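Local structure of Exo beta-1,2-glucooligosaccharide sophorohydrolase (non-reducing end) (Parabacteroides distasonis ATCC 8503, 5Z06) at residues Y299-A310 with D319-I330; R344-L352 with Y408-I419. The protein hydrolyses linear beta-1,2-glucan and beta-1,2-glucooligosaccharides of four or more glucose units from the non-reducing end, releasing sophorose. All blocks are in the same frame, centred on the assembly; numbering follows the deposited sequence.

Contact 1 of 2, residues Y299-A310 with D319-I330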
loop_
_atom_site.group_PDB
_atom_site.type_symbol
_atom_site.label_atom_id
_atom_site.label_comp_id
_atom_site.label_asym_id
_atom_site.label_seq_id
_atom_site.Cartn_x
_atom_site.Cartn_y
_atom_site.Cartn_z
ATOM N N TYR A 299 -9.076 -5.150 -5.118
ATOM C CA TYR A 299 -8.901 -6.251 -6.064
ATOM C C TYR A 299 -10.079 -6.341 -7.007
ATOM O O TYR A 299 -10.001 -7.010 -8.028
ATOM C CB TYR A 299 -8.742 -7.564 -5.294
ATOM C CG TYR A 299 -7.632 -7.419 -4.332
ATOM C CD1 TYR A 299 -6.328 -7.614 -4.728
ATOM C CD2 TYR A 299 -7.874 -6.991 -3.027
ATOM C CE1 TYR A 299 -5.275 -7.421 -3.848
ATOM C CE2 TYR A 299 -6.842 -6.778 -2.151
ATOM C CZ TYR A 299 -5.550 -6.980 -2.557
ATOM O OH TYR A 299 -4.563 -6.781 -1.652
ATOM N N TRP A 300 -11.185 -5.689 -6.641
ATOM C CA TRP A 300 -12.339 -5.647 -7.494
ATOM C C TRP A 300 -12.307 -4.403 -8.390
ATOM O O TRP A 300 -11.747 -4.461 -9.475
ATOM C CB TRP A 300 -13.607 -5.768 -6.659
ATOM C CG TRP A 300 -14.769 -5.998 -7.545
ATOM C CD1 TRP A 300 -15.809 -5.162 -7.770
ATOM C CD2 TRP A 300 -14.979 -7.146 -8.362
ATOM N NE1 TRP A 300 -16.683 -5.731 -8.660
ATOM C CE2 TRP A 300 -16.184 -6.946 -9.056
ATOM C CE3 TRP A 300 -14.267 -8.341 -8.563
ATOM C CZ2 TRP A 300 -16.697 -7.890 -9.945
ATOM C CZ3 TRP A 300 -14.775 -9.277 -9.434
ATOM C CH2 TRP A 300 -15.987 -9.048 -10.113
ATOM N N GLU A 301 -12.879 -3.287 -7.962
ATOM C CA GLU A 301 -12.848 -2.078 -8.758
ATOM C C GLU A 301 -11.435 -1.540 -8.934
ATOM O O GLU A 301 -11.138 -0.860 -9.916
ATOM C CB GLU A 301 -13.738 -1.020 -8.113
ATOM C CG GLU A 301 -13.187 -0.458 -6.824
ATOM C CD GLU A 301 -14.192 0.374 -6.086
ATOM O OE1 GLU A 301 -15.131 -0.193 -5.500
ATOM O OE2 GLU A 301 -13.992 1.605 -6.067
ATOM N N GLY A 302 -10.566 -1.829 -7.971
ATOM C CA GLY A 302 -9.186 -1.427 -8.068
ATOM C C GLY A 302 -8.305 -2.286 -8.947
ATOM O O GLY A 302 -7.112 -1.975 -9.116
ATOM N N ALA A 303 -8.832 -3.380 -9.486
ATOM C CA ALA A 303 -8.006 -4.256 -10.305
ATOM C C ALA A 303 -7.540 -3.534 -11.555
ATOM O O ALA A 303 -8.226 -2.649 -12.074
ATOM C CB ALA A 303 -8.759 -5.508 -10.705
ATOM N N GLU A 304 -6.343 -3.894 -12.007
ATOM C CA GLU A 304 -5.903 -3.551 -13.347
ATOM C C GLU A 304 -6.989 -4.138 -14.250
ATOM O O GLU A 304 -7.228 -5.338 -14.179
ATOM C CB GLU A 304 -4.509 -4.155 -13.600
ATOM C CG GLU A 304 -3.824 -3.758 -14.883
ATOM C CD GLU A 304 -4.557 -4.233 -16.098
ATOM O OE1 GLU A 304 -4.749 -5.473 -16.222
ATOM O OE2 GLU A 304 -4.965 -3.372 -16.914
ATOM N N PRO A 305 -7.690 -3.288 -15.048
ATOM C CA PRO A 305 -8.916 -3.730 -15.758
ATOM C C PRO A 305 -8.719 -4.774 -16.854
ATOM O O PRO A 305 -9.627 -5.532 -17.121
ATOM C CB PRO A 305 -9.495 -2.432 -16.346
ATOM C CG PRO A 305 -8.354 -1.477 -16.378
ATOM C CD PRO A 305 -7.455 -1.843 -15.233
ATOM N N ASN A 306 -7.551 -4.846 -17.472
ATOM C CA ASN A 306 -7.386 -5.772 -18.602
ATOM C C ASN A 306 -7.205 -7.173 -18.068
ATOM O O ASN A 306 -7.875 -8.090 -18.504
ATOM C CB ASN A 306 -6.247 -5.332 -19.514
ATOM C CG ASN A 306 -6.474 -3.942 -20.086
ATOM O OD1 ASN A 306 -6.989 -3.789 -21.189
ATOM N ND2 ASN A 306 -6.124 -2.919 -19.318
ATOM N N SER A 307 -6.366 -7.309 -17.049
ATOM C CA SER A 307 -6.082 -8.612 -16.413
ATOM C C SER A 307 -7.106 -9.022 -15.370
ATOM O O SER A 307 -7.300 -10.214 -15.122
ATOM C CB SER A 307 -4.712 -8.576 -15.724
ATOM O OG SER A 307 -4.666 -7.534 -14.757
ATOM N N GLY A 308 -7.724 -8.043 -14.723
ATOM C CA GLY A 308 -8.553 -8.326 -13.557
ATOM C C GLY A 308 -7.746 -8.584 -12.285
ATOM O O GLY A 308 -8.304 -8.921 -11.256
ATOM N N LEU A 309 -6.438 -8.359 -12.345
ATOM C CA LEU A 309 -5.538 -8.739 -11.291
ATOM C C LEU A 309 -5.058 -7.542 -10.484
ATOM O O LEU A 309 -5.381 -6.378 -10.781
ATOM C CB LEU A 309 -4.388 -9.525 -11.896
ATOM C CG LEU A 309 -4.769 -10.957 -12.312
ATOM C CD1 LEU A 309 -3.497 -11.657 -12.755
ATOM C CD2 LEU A 309 -5.466 -11.758 -11.229
ATOM N N ALA A 310 -4.308 -7.849 -9.436
ATOM C CA ALA A 310 -4.005 -6.890 -8.406
ATOM C C ALA A 310 -2.824 -6.051 -8.771
ATOM O O ALA A 310 -1.764 -6.564 -9.080
ATOM C CB ALA A 310 -3.740 -7.582 -7.082
ATOM N N ASP A 319 -0.579 -0.149 -14.810
ATOM C CA ASP A 319 -0.723 -1.383 -15.591
ATOM C C ASP A 319 -0.078 -2.596 -14.976
ATOM O O ASP A 319 -0.357 -3.715 -15.389
ATOM C CB ASP A 319 -0.136 -1.189 -16.988
ATOM C CG ASP A 319 -0.821 -0.074 -17.764
ATOM O OD1 ASP A 319 -1.994 0.259 -17.480
ATOM O OD2 ASP A 319 -0.174 0.464 -18.668
ATOM N N MET A 320 0.769 -2.393 -13.982
ATOM C CA MET A 320 1.558 -3.478 -13.477
ATOM C C MET A 320 0.814 -4.190 -12.381
ATOM O O MET A 320 0.464 -3.587 -11.373
ATOM C CB MET A 320 2.884 -2.955 -12.947
ATOM C CG MET A 320 3.852 -4.030 -12.573
ATOM S SD MET A 320 5.339 -3.271 -11.921
ATOM C CE MET A 320 4.781 -2.767 -10.290
ATOM N N ILE A 321 0.610 -5.485 -12.580
ATOM C CA ILE A 321 0.045 -6.350 -11.558
ATOM C C ILE A 321 1.121 -7.154 -10.877
ATOM O O ILE A 321 2.182 -7.411 -11.435
ATOM C CB ILE A 321 -1.117 -7.221 -12.067
ATOM C CG1 ILE A 321 -0.703 -8.239 -13.129
ATOM C CG2 ILE A 321 -2.226 -6.325 -12.560
ATOM C CD1 ILE A 321 -0.425 -9.616 -12.579
ATOM N N ALA A 322 0.866 -7.454 -9.613
ATOM C CA ALA A 322 1.760 -8.262 -8.798
ATOM C C ALA A 322 1.068 -9.613 -8.691
ATOM O O ALA A 322 -0.094 -9.688 -8.309
ATOM C CB ALA A 322 1.952 -7.642 -7.432
ATOM N N THR A 323 1.774 -10.670 -9.069
ATOM C CA THR A 323 1.165 -11.970 -9.160
ATOM C C THR A 323 0.882 -12.587 -7.815
ATOM O O THR A 323 -0.128 -13.255 -7.667
ATOM C CB THR A 323 2.061 -12.904 -9.968
ATOM O OG1 THR A 323 3.373 -12.828 -9.433
ATOM C CG2 THR A 323 2.063 -12.452 -11.412
ATOM N N GLY A 324 1.757 -12.387 -6.829
ATOM C CA GLY A 324 1.468 -12.884 -5.472
ATOM C C GLY A 324 0.273 -12.214 -4.814
ATOM O O GLY A 324 -0.627 -12.886 -4.304
ATOM N N ALA A 325 0.266 -10.884 -4.840
ATOM C CA ALA A 325 -0.861 -10.109 -4.373
ATOM C C ALA A 325 -2.130 -10.481 -5.115
ATOM O O ALA A 325 -3.235 -10.417 -4.577
ATOM C CB ALA A 325 -0.564 -8.640 -4.584
ATOM N N SER A 326 -1.970 -10.841 -6.378
ATOM C CA SER A 326 -3.091 -11.242 -7.197
ATOM C C SER A 326 -3.689 -12.531 -6.734
ATOM O O SER A 326 -4.907 -12.688 -6.731
ATOM C CB SER A 326 -2.683 -11.330 -8.669
ATOM O OG SER A 326 -2.484 -10.034 -9.175
ATOM N N GLY A 327 -2.841 -13.454 -6.327
ATOM C CA GLY A 327 -3.301 -14.686 -5.697
ATOM C C GLY A 327 -4.067 -14.388 -4.417
ATOM O O GLY A 327 -5.139 -14.970 -4.170
ATOM N N PHE A 328 -3.539 -13.467 -3.617
ATOM C CA PHE A 328 -4.224 -13.091 -2.387
ATOM C C PHE A 328 -5.581 -12.495 -2.748
ATOM O O PHE A 328 -6.579 -12.804 -2.109
ATOM C CB PHE A 328 -3.435 -12.084 -1.571
ATOM C CG PHE A 328 -2.017 -12.510 -1.221
ATOM C CD1 PHE A 328 -1.600 -13.831 -1.287
ATOM C CD2 PHE A 328 -1.112 -11.552 -0.788
ATOM C CE1 PHE A 328 -0.302 -14.188 -0.942
ATOM C CE2 PHE A 328 0.186 -11.904 -0.452
ATOM C CZ PHE A 328 0.587 -13.225 -0.536
ATOM N N GLY A 329 -5.595 -11.664 -3.791
ATOM C CA GLY A 329 -6.760 -10.922 -4.179
ATOM C C GLY A 329 -7.833 -11.805 -4.753
ATOM O O GLY A 329 -9.007 -11.611 -4.517
ATOM N N ILE A 330 -7.387 -12.761 -5.537
ATOM C CA ILE A 330 -8.218 -13.847 -6.036
ATOM C C ILE A 330 -9.014 -14.462 -4.896
ATOM O O ILE A 330 -10.217 -14.678 -5.016
ATOM C CB ILE A 330 -7.315 -14.868 -6.762
ATOM C CG1 ILE A 330 -7.141 -14.403 -8.209
ATOM C CG2 ILE A 330 -7.842 -16.292 -6.672
ATOM C CD1 ILE A 330 -6.008 -15.097 -8.932
HETATM O O HOH W 1 -4.551 -0.893 -17.064
#

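Contact 2 of 2, residues R344-L352 with Y408-I419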
loop_
_atom_site.group_PDB
_atom_site.type_symbol
_atom_site.label_atom_id
_atom_site.label_comp_id
_atom_site.label_asym_id
_atom_site.label_seq_id
_atom_site.Cartn_x
_atom_site.Cartn_y
_atom_site.Cartn_z
ATOM N N ARG A 344 -21.862 -14.034 -7.772
ATOM C CA ARG A 344 -21.090 -15.113 -8.340
ATOM C C ARG A 344 -20.834 -14.889 -9.831
ATOM O O ARG A 344 -19.705 -15.041 -10.299
ATOM C CB ARG A 344 -21.796 -16.448 -8.117
ATOM C CG ARG A 344 -20.877 -17.629 -8.334
ATOM C CD ARG A 344 -21.653 -18.926 -8.361
ATOM N NE ARG A 344 -20.762 -20.068 -8.527
ATOM C CZ ARG A 344 -20.038 -20.656 -7.578
ATOM N NH1 ARG A 344 -20.059 -20.234 -6.305
ATOM N NH2 ARG A 344 -19.296 -21.712 -7.900
ATOM N N GLU A 345 -21.855 -14.488 -10.575
ATOM C CA GLU A 345 -21.673 -14.247 -12.011
ATOM C C GLU A 345 -20.618 -13.169 -12.301
ATOM O O GLU A 345 -19.793 -13.333 -13.211
ATOM C CB GLU A 345 -23.010 -13.894 -12.682
ATOM C CG GLU A 345 -22.968 -13.890 -14.210
ATOM C CD GLU A 345 -22.517 -15.229 -14.849
ATOM O OE1 GLU A 345 -22.554 -16.292 -14.187
ATOM O OE2 GLU A 345 -22.132 -15.215 -16.040
ATOM N N GLU A 346 -20.672 -12.065 -11.556
ATOM C CA GLU A 346 -19.632 -11.039 -11.626
ATOM C C GLU A 346 -18.262 -11.699 -11.389
ATOM O O GLU A 346 -17.351 -11.505 -12.166
ATOM C CB GLU A 346 -19.840 -9.948 -10.575
ATOM C CG GLU A 346 -20.898 -8.905 -10.898
ATOM C CD GLU A 346 -21.012 -7.859 -9.785
ATOM O OE1 GLU A 346 -21.539 -8.168 -8.679
ATOM O OE2 GLU A 346 -20.540 -6.724 -10.007
ATOM N N GLY A 347 -18.166 -12.481 -10.314
ATOM C CA GLY A 347 -16.978 -13.220 -9.960
ATOM C C GLY A 347 -16.487 -14.132 -11.069
ATOM O O GLY A 347 -15.307 -14.141 -11.417
ATOM N N VAL A 348 -17.422 -14.888 -11.627
ATOM C CA VAL A 348 -17.152 -15.773 -12.739
ATOM C C VAL A 348 -16.598 -14.995 -13.924
ATOM O O VAL A 348 -15.598 -15.412 -14.522
ATOM C CB VAL A 348 -18.415 -16.609 -13.111
ATOM C CG1 VAL A 348 -18.240 -17.330 -14.445
ATOM C CG2 VAL A 348 -18.701 -17.638 -12.021
ATOM N N GLN A 349 -17.206 -13.856 -14.245
ATOM C CA GLN A 349 -16.718 -13.025 -15.362
ATOM C C GLN A 349 -15.305 -12.543 -15.107
ATOM O O GLN A 349 -14.450 -12.623 -15.984
ATOM C CB GLN A 349 -17.633 -11.821 -15.641
ATOM C CG GLN A 349 -18.906 -12.168 -16.400
ATOM C CD GLN A 349 -18.628 -13.126 -17.558
ATOM O OE1 GLN A 349 -19.192 -14.211 -17.602
ATOM N NE2 GLN A 349 -17.711 -12.750 -18.471
ATOM N N ARG A 350 -15.063 -12.063 -13.890
ATOM C CA ARG A 350 -13.720 -11.677 -13.500
ATOM C C ARG A 350 -12.721 -12.839 -13.688
ATOM O O ARG A 350 -11.645 -12.647 -14.214
ATOM C CB ARG A 350 -13.682 -11.185 -12.060
ATOM C CG ARG A 350 -12.268 -10.989 -11.515
ATOM C CD ARG A 350 -11.474 -9.975 -12.315
ATOM N NE ARG A 350 -12.080 -8.670 -12.170
ATOM C CZ ARG A 350 -11.772 -7.771 -11.237
ATOM N NH1 ARG A 350 -10.813 -7.995 -10.348
ATOM N NH2 ARG A 350 -12.456 -6.629 -11.180
ATOM N N PHE A 351 -13.092 -14.029 -13.231
ATOM C CA PHE A 351 -12.178 -15.172 -13.277
ATOM C C PHE A 351 -11.911 -15.695 -14.681
ATOM O O PHE A 351 -10.823 -16.212 -14.957
ATOM C CB PHE A 351 -12.608 -16.250 -12.294
ATOM C CG PHE A 351 -12.078 -16.003 -10.905
ATOM C CD1 PHE A 351 -12.779 -15.219 -9.995
ATOM C CD2 PHE A 351 -10.842 -16.506 -10.531
ATOM C CE1 PHE A 351 -12.279 -14.971 -8.724
ATOM C CE2 PHE A 351 -10.342 -16.267 -9.272
ATOM C CZ PHE A 351 -11.061 -15.499 -8.365
ATOM N N LEU A 352 -12.879 -15.531 -15.572
ATOM C CA LEU A 352 -12.651 -15.790 -16.989
ATOM C C LEU A 352 -11.598 -14.842 -17.560
ATOM O O LEU A 352 -10.687 -15.269 -18.266
ATOM C CB LEU A 352 -13.961 -15.703 -17.781
ATOM C CG LEU A 352 -14.913 -16.849 -17.500
ATOM C CD1 LEU A 352 -16.296 -16.478 -18.007
ATOM C CD2 LEU A 352 -14.455 -18.174 -18.118
ATOM N N TYR A 408 -13.605 -23.328 -5.527
ATOM C CA TYR A 408 -14.786 -22.516 -5.360
ATOM C C TYR A 408 -15.723 -22.613 -6.551
ATOM O O TYR A 408 -16.928 -22.819 -6.360
ATOM C CB TYR A 408 -14.432 -21.041 -5.139
ATOM C CG TYR A 408 -15.643 -20.215 -4.755
ATOM C CD1 TYR A 408 -16.217 -20.340 -3.498
ATOM C CD2 TYR A 408 -16.218 -19.339 -5.639
ATOM C CE1 TYR A 408 -17.328 -19.592 -3.133
ATOM C CE2 TYR A 408 -17.320 -18.583 -5.278
ATOM C CZ TYR A 408 -17.869 -18.722 -4.024
ATOM O OH TYR A 408 -18.976 -17.975 -3.677
ATOM N N PHE A 409 -15.175 -22.442 -7.756
ATOM C CA PHE A 409 -15.975 -22.390 -8.974
ATOM C C PHE A 409 -16.183 -23.805 -9.487
ATOM O O PHE A 409 -15.625 -24.212 -10.498
ATOM C CB PHE A 409 -15.329 -21.485 -10.022
ATOM C CG PHE A 409 -15.288 -20.043 -9.618
ATOM C CD1 PHE A 409 -16.466 -19.288 -9.577
ATOM C CD2 PHE A 409 -14.076 -19.421 -9.279
ATOM C CE1 PHE A 409 -16.428 -17.951 -9.213
ATOM C CE2 PHE A 409 -14.041 -18.094 -8.901
ATOM C CZ PHE A 409 -15.221 -17.362 -8.852
ATOM N N ASN A 410 -17.022 -24.532 -8.762
ATOM C CA ASN A 410 -17.215 -25.966 -8.931
ATOM C C ASN A 410 -18.535 -26.296 -9.626
ATOM O O ASN A 410 -18.943 -27.444 -9.645
ATOM C CB ASN A 410 -17.218 -26.620 -7.552
ATOM C CG ASN A 410 -18.445 -26.249 -6.728
ATOM O OD1 ASN A 410 -19.061 -25.209 -6.931
ATOM N ND2 ASN A 410 -18.786 -27.102 -5.779
ATOM N N GLN A 411 -19.206 -25.298 -10.174
ATOM C CA GLN A 411 -20.506 -25.539 -10.784
ATOM C C GLN A 411 -20.314 -26.166 -12.159
ATOM O O GLN A 411 -19.320 -25.893 -12.846
ATOM C CB GLN A 411 -21.282 -24.240 -10.949
ATOM C CG GLN A 411 -21.515 -23.482 -9.667
ATOM C CD GLN A 411 -22.942 -23.494 -9.279
ATOM O OE1 GLN A 411 -23.526 -24.556 -9.062
ATOM N NE2 GLN A 411 -23.533 -22.314 -9.204
ATOM N N GLU A 412 -21.302 -26.967 -12.558
ATOM C CA GLU A 412 -21.309 -27.629 -13.832
ATOM C C GLU A 412 -22.002 -26.729 -14.823
ATOM O O GLU A 412 -23.167 -26.949 -15.189
ATOM C CB GLU A 412 -22.007 -28.991 -13.730
ATOM C CG GLU A 412 -21.294 -30.012 -12.877
ATOM C CD GLU A 412 -19.863 -30.301 -13.331
ATOM O OE1 GLU A 412 -19.467 -29.962 -14.475
ATOM O OE2 GLU A 412 -19.109 -30.877 -12.521
ATOM N N ASN A 413 -21.284 -25.684 -15.223
ATOM C CA ASN A 413 -21.696 -24.826 -16.331
ATOM C C ASN A 413 -20.467 -24.520 -17.158
ATOM O O ASN A 413 -19.353 -24.827 -16.736
ATOM C CB ASN A 413 -22.402 -23.567 -15.841
ATOM C CG ASN A 413 -21.529 -22.713 -14.959
ATOM O OD1 ASN A 413 -20.455 -22.303 -15.362
ATOM N ND2 ASN A 413 -22.009 -22.413 -13.760
ATOM N N ASP A 414 -20.654 -23.944 -18.342
ATOM C CA ASP A 414 -19.536 -23.844 -19.275
ATOM C C ASP A 414 -18.465 -22.904 -18.752
ATOM O O ASP A 414 -17.295 -23.143 -19.004
ATOM C CB ASP A 414 -19.961 -23.408 -20.683
ATOM C CG ASP A 414 -20.441 -21.974 -20.735
ATOM O OD1 ASP A 414 -21.138 -21.589 -19.775
ATOM O OD2 ASP A 414 -20.125 -21.245 -21.709
ATOM N N LYS A 415 -18.884 -21.830 -18.073
ATOM C CA LYS A 415 -17.949 -20.817 -17.598
ATOM C C LYS A 415 -17.078 -21.300 -16.454
ATOM O O LYS A 415 -15.869 -21.070 -16.457
ATOM C CB LYS A 415 -18.680 -19.535 -17.195
ATOM C CG LYS A 415 -19.133 -18.739 -18.394
ATOM C CD LYS A 415 -19.738 -17.405 -17.975
ATOM C CE LYS A 415 -19.964 -16.510 -19.188
ATOM N NZ LYS A 415 -21.010 -16.989 -20.117
ATOM N N GLU A 416 -17.691 -21.943 -15.469
ATOM C CA GLU A 416 -16.926 -22.449 -14.341
ATOM C C GLU A 416 -16.066 -23.645 -14.753
ATOM O O GLU A 416 -14.945 -23.778 -14.295
ATOM C CB GLU A 416 -17.833 -22.738 -13.157
ATOM C CG GLU A 416 -18.490 -21.446 -12.690
ATOM C CD GLU A 416 -19.063 -21.511 -11.317
ATOM O OE1 GLU A 416 -19.930 -20.664 -11.029
ATOM O OE2 GLU A 416 -18.683 -22.401 -10.526
ATOM N N LYS A 417 -16.588 -24.476 -15.644
ATOM C CA LYS A 417 -15.798 -25.507 -16.302
ATOM C C LYS A 417 -14.541 -24.913 -16.963
ATOM O O LYS A 417 -13.444 -25.447 -16.772
ATOM C CB LYS A 417 -16.655 -26.244 -17.324
ATOM C CG LYS A 417 -15.949 -27.287 -18.168
ATOM C CD LYS A 417 -15.801 -28.625 -17.453
ATOM C CE LYS A 417 -15.122 -29.663 -18.342
ATOM N NZ LYS A 417 -15.756 -29.811 -19.689
ATOM N N GLN A 418 -14.697 -23.812 -17.704
ATOM C CA GLN A 418 -13.564 -23.140 -18.356
ATOM C C GLN A 418 -12.552 -22.550 -17.343
ATOM O O GLN A 418 -11.334 -22.662 -17.524
ATOM C CB GLN A 418 -14.061 -22.049 -19.273
ATOM C CG GLN A 418 -12.995 -21.502 -20.193
ATOM C CD GLN A 418 -13.458 -20.275 -20.954
ATOM O OE1 GLN A 418 -14.605 -20.216 -21.441
ATOM N NE2 GLN A 418 -12.567 -19.283 -21.075
ATOM N N ILE A 419 -13.070 -21.909 -16.299
ATOM C CA ILE A 419 -12.228 -21.437 -15.183
ATOM C C ILE A 419 -11.395 -22.609 -14.652
ATOM O O ILE A 419 -10.178 -22.503 -14.560
ATOM C CB ILE A 419 -13.074 -20.781 -14.053
ATOM C CG1 ILE A 419 -13.605 -19.419 -14.548
ATOM C CG2 ILE A 419 -12.254 -20.615 -12.767
ATOM C CD1 ILE A 419 -14.736 -18.829 -13.735
HETATM O O HOH W 2 -19.070 -22.244 -4.760
HETATM O O HOH W 3 -21.795 -18.072 -4.969
#

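Contact 1 of 2, residues Y299-A310 with D319-I330
Ala-310 and Ser-326 lie at the centre of the polar part of this contact. The backbone N of Ala-310 donates to Ser-326 OG at 2.9 Å, and that hydroxyl in turn donates to Ala-322 O one helical turn back. Ala-322 O thereby accepts twice, from Ser-326 N and Ser-326 OG, which reach it from opposite faces of its carbonyl plane. A backbone-to-backbone bond runs from Ala-322 N, the N-cap residue of helix 323-338, to Ala-310 O at 2.8 Å, almost in line with the carbonyl (172°). Ile-321 CA adds a CA-H...O contact to the same oxygen.

Apolar groups fill the space alongside. CG1 of Ile-321 is wedged between backbone N and carbonyl carbon (chi1 65°), which leaves CG2 beside the N; CG2 packs on Glu-304 CB at 3.3 Å, while Ile-321 CD1 meets Leu-309 CD1 at 3.7 Å. The other Leu-309 branch, CD2, turns toward Ser-326 CB and Ile-330 CD1. At the far end Gly-329 CA lies over a face of the Tyr-299 ring, 3.8 Å from its centroid, a CH-pi contact; the phenol oxygen bonds to Ala-669 N.

A carboxylate, that of Glu-304, gathers the loop's donors. Its OE1 takes Ser-307 N and OG, and its OE2 takes Asn-306 N from above the carboxylate plane and Asn-306 ND2 on the syn lone pair. Ser-307 OG also accepts from Leu-309 N, an ST turn. A water donates both to Glu-304 OE2 (2.5 Å) and to Asp-319 OD1, bridging the two acidic side chains.

Four protein donors probably favour an ionised Glu-304 despite nearby Asp-319. Ser-326, accepting and donating at once, ties the loop's Ala-310 amide to the first turn of the helix, so this buried contact has its central polar atoms paired as well as its apolar groups packed.

Contact 2 of 2, residues R344-L352 with Y408-I419
Arg-344 reaches Glu-416 with its chain stretched out from CG to NE, CG anti to the backbone N, and the two side chains cross at about a right angle. The grip is side-on: NE bonds to Glu-416 OE1 at 2.7 Å on the syn lone pair, and NH2 to OE2 at 2.8 Å, with guanidinium and carboxylate planes 31° apart. NH2 also donates to Tyr-408 O. Around the same guanidinium, Phe-409 CD1 lies over one face, and NH1 comes obliquely to the Tyr-408 ring, nearest CE2, joined by waters to Tyr-408 O and OH; that hydroxyl also bonds to Glu-338. Glu-416 OE2 has a further donor in Gln-411 N, which comes from above the carboxylate plane.

Deeper in, the rings of Phe-351 and Phe-409 meet obliquely, their planes at 53°, and Phe-409 CE2 stands over the Phe-351 face, 3.3 Å from Phe-351 CD1. Val-348 divides its branches: CG2 faces Phe-409 CE1 at 3.6 Å, whereas CG1 touches Lys-415 CB and Ile-419 CD1. The latter methyl also rests on Phe-351 CB. On the outer side, the Lys-415 side chain enters as a knob among Glu-345, Val-348, Gln-349 and Leu-352, its CD 3.6 Å from Leu-352 CD1.

Asn-413 OD1 caps helix 414-428 by accepting from Glu-416 N at 2.8 Å, so Glu-416 lies in the capped first turn of that helix. The axes of the short segments 344-352 and 414-419 come within 9.7 Å, their directions 41° apart, a packing of neighbouring helices consistent with the helical barrel of glucoamylase-like (six-hairpin) glycosidases.

In the fold
The contacts follow one another along the chain: contact 1 closes at residue 330, within helix 323-338, and contact 2 opens on the next helix, 344-360. Their centres are about 17 Å apart, on the same side of the chain's centre, with contact 1 nearer to it. Arg-350 of helix 344-360 connects them directly, its NH1 and NH2 probably hydrogen-bonding to the carbonyls of Tyr-299 and Trp-300, while Phe-351 touches Ile-330. Contact 1 joins the loop after helix 284-297 to helix 323-338, and contact 2 joins helix 344-360 to the start of helix 414-428, all within the helical part of this glycosidase, well away from the calcium site.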